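Anthranilate-CoA ligase (Stigmatella aurantiaca, PDB 4WV3) belongs to the ANL superfamily of AMP-binding enzymes, with a large N-terminal part followed by a smaller C-terminal domain. Local coordinates at residues A[295-298]-A[299-303]; A[432-436]-A[437-441]. All coordinates share one frame; numbering follows the deposited sequence.

Contact 1. Residues A[295-298]-A[299-303]. With 3UK (5'-O-[(S)-[(2-aminobenzoyl)oxy](hydroxy)phosphoryl]adenosine), chain C.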
loop_
_atom_site.group_PDB
_atom_site.type_symbol
_atom_site.label_atom_id
_atom_site.label_comp_id
_atom_site.label_asym_id
_atom_site.label_seq_id
_atom_site.Cartn_x
_atom_site.Cartn_y
_atom_site.Cartn_z
ATOM N N GLU A 295 2.036 -2.501 7.291
ATOM C CA GLU A 295 2.360 -2.473 8.717
ATOM C C GLU A 295 3.527 -3.412 9.004
ATOM O O GLU A 295 3.867 -4.256 8.174
ATOM C CB GLU A 295 1.147 -2.847 9.575
ATOM C CG GLU A 295 0.071 -1.770 9.648
ATOM C CD GLU A 295 -0.909 -1.994 10.786
ATOM O OE1 GLU A 295 -0.622 -2.837 11.662
ATOM O OE2 GLU A 295 -1.964 -1.328 10.807
ATOM N N ALA A 296 4.135 -3.264 10.176
ATOM C CA ALA A 296 5.300 -4.065 10.544
ATOM C C ALA A 296 4.985 -5.559 10.577
ATOM O O ALA A 296 4.021 -5.986 11.211
ATOM C CB ALA A 296 5.857 -3.609 11.884
ATOM N N LEU A 297 5.801 -6.344 9.880
ATOM C CA LEU A 297 5.641 -7.794 9.857
ATOM C C LEU A 297 6.282 -8.430 11.085
ATOM O O LEU A 297 7.500 -8.362 11.258
ATOM C CB LEU A 297 6.258 -8.385 8.587
ATOM C CG LEU A 297 6.209 -9.912 8.473
ATOM C CD1 LEU A 297 4.793 -10.393 8.189
ATOM C CD2 LEU A 297 7.175 -10.413 7.412
ATOM N N PRO A 298 5.459 -9.052 11.944
ATOM C CA PRO A 298 5.943 -9.718 13.157
ATOM C C PRO A 298 6.929 -10.832 12.825
ATOM O O PRO A 298 6.780 -11.499 11.799
ATOM C CB PRO A 298 4.667 -10.311 13.762
ATOM C CG PRO A 298 3.557 -9.493 13.199
ATOM C CD PRO A 298 3.995 -9.147 11.812
ATOM N N ALA A 299 7.925 -11.025 13.683
ATOM C CA ALA A 299 8.930 -12.058 13.470
ATOM C C ALA A 299 8.293 -13.443 13.458
ATOM O O ALA A 299 8.722 -14.325 12.716
ATOM C CB ALA A 299 10.008 -11.977 14.537
ATOM N N ALA A 300 7.260 -13.618 14.278
ATOM C CA ALA A 300 6.552 -14.890 14.371
ATOM C C ALA A 300 5.894 -15.260 13.046
ATOM O O ALA A 300 5.817 -16.435 12.688
ATOM C CB ALA A 300 5.515 -14.841 15.485
ATOM N N LEU A 301 5.421 -14.252 12.321
ATOM C CA LEU A 301 4.810 -14.474 11.016
ATOM C C LEU A 301 5.857 -14.771 9.949
ATOM O O LEU A 301 5.609 -15.551 9.027
ATOM C CB LEU A 301 3.958 -13.273 10.600
ATOM C CG LEU A 301 2.492 -13.318 11.031
ATOM C CD1 LEU A 301 1.740 -12.109 10.498
ATOM C CD2 LEU A 301 1.840 -14.610 10.559
ATOM N N TRP A 302 7.024 -14.146 10.073
ATOM C CA TRP A 302 8.106 -14.371 9.122
ATOM C C TRP A 302 8.584 -15.815 9.195
ATOM O O TRP A 302 8.832 -16.445 8.168
ATOM C CB TRP A 302 9.275 -13.416 9.377
ATOM C CG TRP A 302 10.322 -13.465 8.300
ATOM C CD1 TRP A 302 10.419 -12.644 7.214
ATOM C CD2 TRP A 302 11.412 -14.391 8.201
ATOM N NE1 TRP A 302 11.503 -12.998 6.448
ATOM C CE2 TRP A 302 12.129 -14.068 7.030
ATOM C CE3 TRP A 302 11.854 -15.460 8.987
ATOM C CZ2 TRP A 302 13.261 -14.776 6.629
ATOM C CZ3 TRP A 302 12.978 -16.162 8.586
ATOM C CH2 TRP A 302 13.669 -15.817 7.418
ATOM N N TYR A 303 8.710 -16.335 10.411
ATOM C CA TYR A 303 9.147 -17.712 10.605
ATOM C C TYR A 303 8.064 -18.710 10.204
ATOM O O TYR A 303 8.354 -19.736 9.591
ATOM C CB TYR A 303 9.583 -17.955 12.052
ATOM C CG TYR A 303 10.894 -17.294 12.417
ATOM C CD1 TYR A 303 12.076 -17.659 11.787
ATOM C CD2 TYR A 303 10.950 -16.314 13.398
ATOM C CE1 TYR A 303 13.276 -17.058 12.117
ATOM C CE2 TYR A 303 12.146 -15.707 13.735
ATOM C CZ TYR A 303 13.305 -16.084 13.092
ATOM O OH TYR A 303 14.497 -15.482 13.428
HETATM C C10 3UK C . 3.159 2.308 7.737
HETATM C C15 3UK C . 4.770 0.407 7.789
HETATM C C17 3UK C . 5.992 -0.717 9.465
HETATM C C21 3UK C . 4.040 3.451 8.161
HETATM C C26 3UK C . 3.187 1.779 1.628
HETATM C C28 3UK C . 4.885 0.143 1.110
HETATM O O01 3UK C . 1.507 1.719 3.361
HETATM C C02 3UK C . 2.156 2.427 2.624
HETATM O O03 3UK C . 1.741 3.765 2.380
HETATM P P04 3UK C . 0.599 4.445 3.254
HETATM O O05 3UK C . 0.349 5.889 2.715
HETATM O O06 3UK C . 1.008 4.557 4.802
HETATM C C07 3UK C . 2.396 4.581 5.170
HETATM C C08 3UK C . 2.500 4.230 6.626
HETATM O O09 3UK C . 2.212 2.826 6.812
HETATM N N11 3UK C . 3.930 1.279 7.119
HETATM C C12 3UK C . 3.953 0.988 5.784
HETATM N N13 3UK C . 4.801 -0.060 5.590
HETATM C C14 3UK C . 5.320 -0.439 6.817
HETATM N N16 3UK C . 5.116 0.252 9.093
HETATM N N18 3UK C . 6.547 -1.550 8.595
HETATM C C19 3UK C . 6.256 -1.462 7.288
HETATM N N20 3UK C . 6.855 -2.358 6.363
HETATM O O22 3UK C . 3.582 3.975 9.393
HETATM C C23 3UK C . 3.878 4.439 7.108
HETATM O O24 3UK C . 4.021 5.767 7.651
HETATM O O25 3UK C . -0.689 3.651 3.113
HETATM C C27 3UK C . 3.959 0.713 2.018
HETATM C C29 3UK C . 5.021 0.678 -0.215
HETATM C C30 3UK C . 4.252 1.747 -0.606
HETATM C C31 3UK C . 3.323 2.316 0.300
HETATM N N32 3UK C . 2.502 3.454 -0.115
#
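P298 holds the N-cap position of helix 299-309, and its carbonyl oxygen starts the helix by accepting the N-H of W302 at 3.2 Å from O to N. The N-H of L301 reaches the same P298 O, but weakly. The proline ring of P298 lies side by side with the L301 side chain, and P298 CD is 3.9 Å from L301 CD1. L297 spreads its two methyl groups over the first turn. Its CG is anti to the backbone N (chi1 177°), which lets the branches reach two helix residues. CD1 of L297 meets CB of L301 at 3.8 Å. CD2 of L297 comes to the edge of the W302 indole, near the ring plane, 3.9 Å from W302 CD1. Just before L297 the chain passes the adenine of 3UK, and A296 N is 3.2 Å from C17 of the ligand. The loop 295-298 thus runs from the ligand pocket into the helix. L297 and P298 pack on P267 and L301 on A271 and L274, all of helix 267-274. L297 also touches I313 and D315 of strand 313-318, and W302 NE1 bonds to I313 O.

Contact 2. Residues A[432-436]-A[437-441]; sequences TLIQH and PAVQE
The hydrogen bond from the V439 N-H to H436 O, 3.1 Å from N to O, closes the turn that leads from H436 to V439. Inside it the A438 N-H goes to the ring nitrogen ND1 of H436. A438 N is 3.1 Å from H436 ND1 and lies 20° out of the ring plane. ND1 is therefore an acceptor here. At the far end of the ring, NE2 bonds to Q475, so the imidazole is held from two sides. A water lies 2.7 Å from both I434 O and V439 O and can donate to either. The ring of P437 makes a CH-pi contact: its CD sits over one face of the H436 imidazole, 3.6 Å from the centroid. Methyl groups also touch backbone oxygens. I434 CG1 is anti to the backbone N (chi1 -152°), which carries CD1 across to Q440 O at 3.6 Å. V439 CG2 packs against L433 O at 3.5 Å. The apolar pair I434 CG1 and V439 CG1 is looser, at 4.5 Å. Beyond the turn, Q440 and E441 both face I461 in a classic beta bulge. The whole is a helix-to-strand connection: two successive type I turns lead from helix 426-433 into edge strand 439-448 of the C-terminal domain.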
loop_
_atom_site.group_PDB
_atom_site.type_symbol
_atom_site.label_atom_id
_atom_site.label_comp_id
_atom_site.label_asym_id
_atom_site.label_seq_id
_atom_site.Cartn_x
_atom_site.Cartn_y
_atom_site.Cartn_z
ATOM N N THR A 432 4.603 -9.619 20.332
ATOM C CA THR A 432 4.751 -10.614 21.384
ATOM C C THR A 432 3.493 -11.469 21.496
ATOM O O THR A 432 3.571 -12.690 21.634
ATOM C CB THR A 432 5.048 -9.952 22.744
ATOM O OG1 THR A 432 6.313 -9.282 22.685
ATOM C CG2 THR A 432 5.084 -10.992 23.852
ATOM N N LEU A 433 2.335 -10.819 21.428
ATOM C CA LEU A 433 1.054 -11.510 21.522
ATOM C C LEU A 433 0.860 -12.514 20.389
ATOM O O LEU A 433 0.315 -13.599 20.595
ATOM C CB LEU A 433 -0.097 -10.501 21.521
ATOM C CG LEU A 433 -0.268 -9.636 22.769
ATOM C CD1 LEU A 433 -1.161 -8.446 22.472
ATOM C CD2 LEU A 433 -0.848 -10.461 23.902
ATOM N N ILE A 434 1.316 -12.150 19.196
ATOM C CA ILE A 434 1.109 -12.985 18.017
ATOM C C ILE A 434 1.989 -14.238 18.035
ATOM O O ILE A 434 1.787 -15.159 17.244
ATOM C CB ILE A 434 1.335 -12.186 16.712
ATOM C CG1 ILE A 434 0.506 -12.778 15.568
ATOM C CG2 ILE A 434 2.817 -12.124 16.365
ATOM C CD1 ILE A 434 0.550 -11.962 14.294
ATOM N N GLN A 435 2.959 -14.270 18.946
ATOM C CA GLN A 435 3.809 -15.445 19.113
ATOM C C GLN A 435 3.002 -16.640 19.612
ATOM O O GLN A 435 3.317 -17.786 19.292
ATOM C CB GLN A 435 4.964 -15.153 20.073
ATOM C CG GLN A 435 6.014 -14.209 19.514
ATOM C CD GLN A 435 7.118 -13.912 20.509
ATOM O OE1 GLN A 435 7.002 -14.225 21.694
ATOM N NE2 GLN A 435 8.196 -13.305 20.030
ATOM N N HIS A 436 1.963 -16.367 20.396
ATOM C CA HIS A 436 1.076 -17.422 20.868
ATOM C C HIS A 436 0.289 -17.993 19.692
ATOM O O HIS A 436 -0.336 -17.246 18.938
ATOM C CB HIS A 436 0.125 -16.898 21.944
ATOM C CG HIS A 436 -0.590 -17.980 22.692
ATOM N ND1 HIS A 436 -1.646 -18.684 22.154
ATOM C CD2 HIS A 436 -0.396 -18.485 23.933
ATOM C CE1 HIS A 436 -2.073 -19.572 23.032
ATOM N NE2 HIS A 436 -1.331 -19.472 24.120
ATOM N N PRO A 437 0.312 -19.326 19.538
ATOM C CA PRO A 437 -0.233 -20.021 18.365
ATOM C C PRO A 437 -1.747 -19.892 18.198
ATOM O O PRO A 437 -2.267 -20.243 17.139
ATOM C CB PRO A 437 0.141 -21.484 18.624
ATOM C CG PRO A 437 0.274 -21.580 20.104
ATOM C CD PRO A 437 0.854 -20.268 20.532
ATOM N N ALA A 438 -2.441 -19.401 19.221
ATOM C CA ALA A 438 -3.892 -19.262 19.153
ATOM C C ALA A 438 -4.303 -17.900 18.602
ATOM O O ALA A 438 -5.454 -17.699 18.213
ATOM C CB ALA A 438 -4.511 -19.492 20.521
ATOM N N VAL A 439 -3.356 -16.970 18.570
ATOM C CA VAL A 439 -3.619 -15.618 18.094
ATOM C C VAL A 439 -3.342 -15.481 16.600
ATOM O O VAL A 439 -2.232 -15.749 16.141
ATOM C CB VAL A 439 -2.761 -14.586 18.849
ATOM C CG1 VAL A 439 -3.024 -13.184 18.319
ATOM C CG2 VAL A 439 -3.032 -14.664 20.341
ATOM N N GLN A 440 -4.355 -15.064 15.848
ATOM C CA GLN A 440 -4.194 -14.825 14.419
ATOM C C GLN A 440 -3.594 -13.442 14.181
ATOM O O GLN A 440 -2.632 -13.291 13.427
ATOM C CB GLN A 440 -5.535 -14.959 13.697
ATOM C CG GLN A 440 -5.458 -14.720 12.198
ATOM C CD GLN A 440 -6.746 -15.082 11.485
ATOM O OE1 GLN A 440 -7.592 -15.792 12.032
ATOM N NE2 GLN A 440 -6.903 -14.594 10.261
ATOM N N GLU A 441 -4.175 -12.438 14.834
ATOM C CA GLU A 441 -3.654 -11.075 14.804
ATOM C C GLU A 441 -4.232 -10.289 15.975
ATOM O O GLU A 441 -5.168 -10.747 16.630
ATOM C CB GLU A 441 -3.995 -10.386 13.481
ATOM C CG GLU A 441 -5.481 -10.296 13.194
ATOM C CD GLU A 441 -5.781 -9.527 11.924
ATOM O OE1 GLU A 441 -4.882 -8.811 11.435
ATOM O OE2 GLU A 441 -6.915 -9.641 11.412
HETATM O O HOH W 1 0.126 -16.958 16.009
#

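How the contacts relate
Contact 1 belongs to the AMP-binding part of the chain and contact 2 to the C-terminal domain, yet they touch. Their centres are 11 Å apart. I434 supplies most of the join: its CG2 lies 3.7 Å from P298 CB and 3.9 Å from A300 CB, and its CD1 is 4.0 Å from L301 CD1. The start of helix 299-309 thus packs against the turn after helix 426-433. Contact 1 reaches the ligand directly through E295 and A296. Contact 2 stands back, with the I434 side chain about 13 Å from 3UK. A second link to the C-terminal domain runs from E295, whose side chain touches K506, a residue hydrogen-bonded to 3UK.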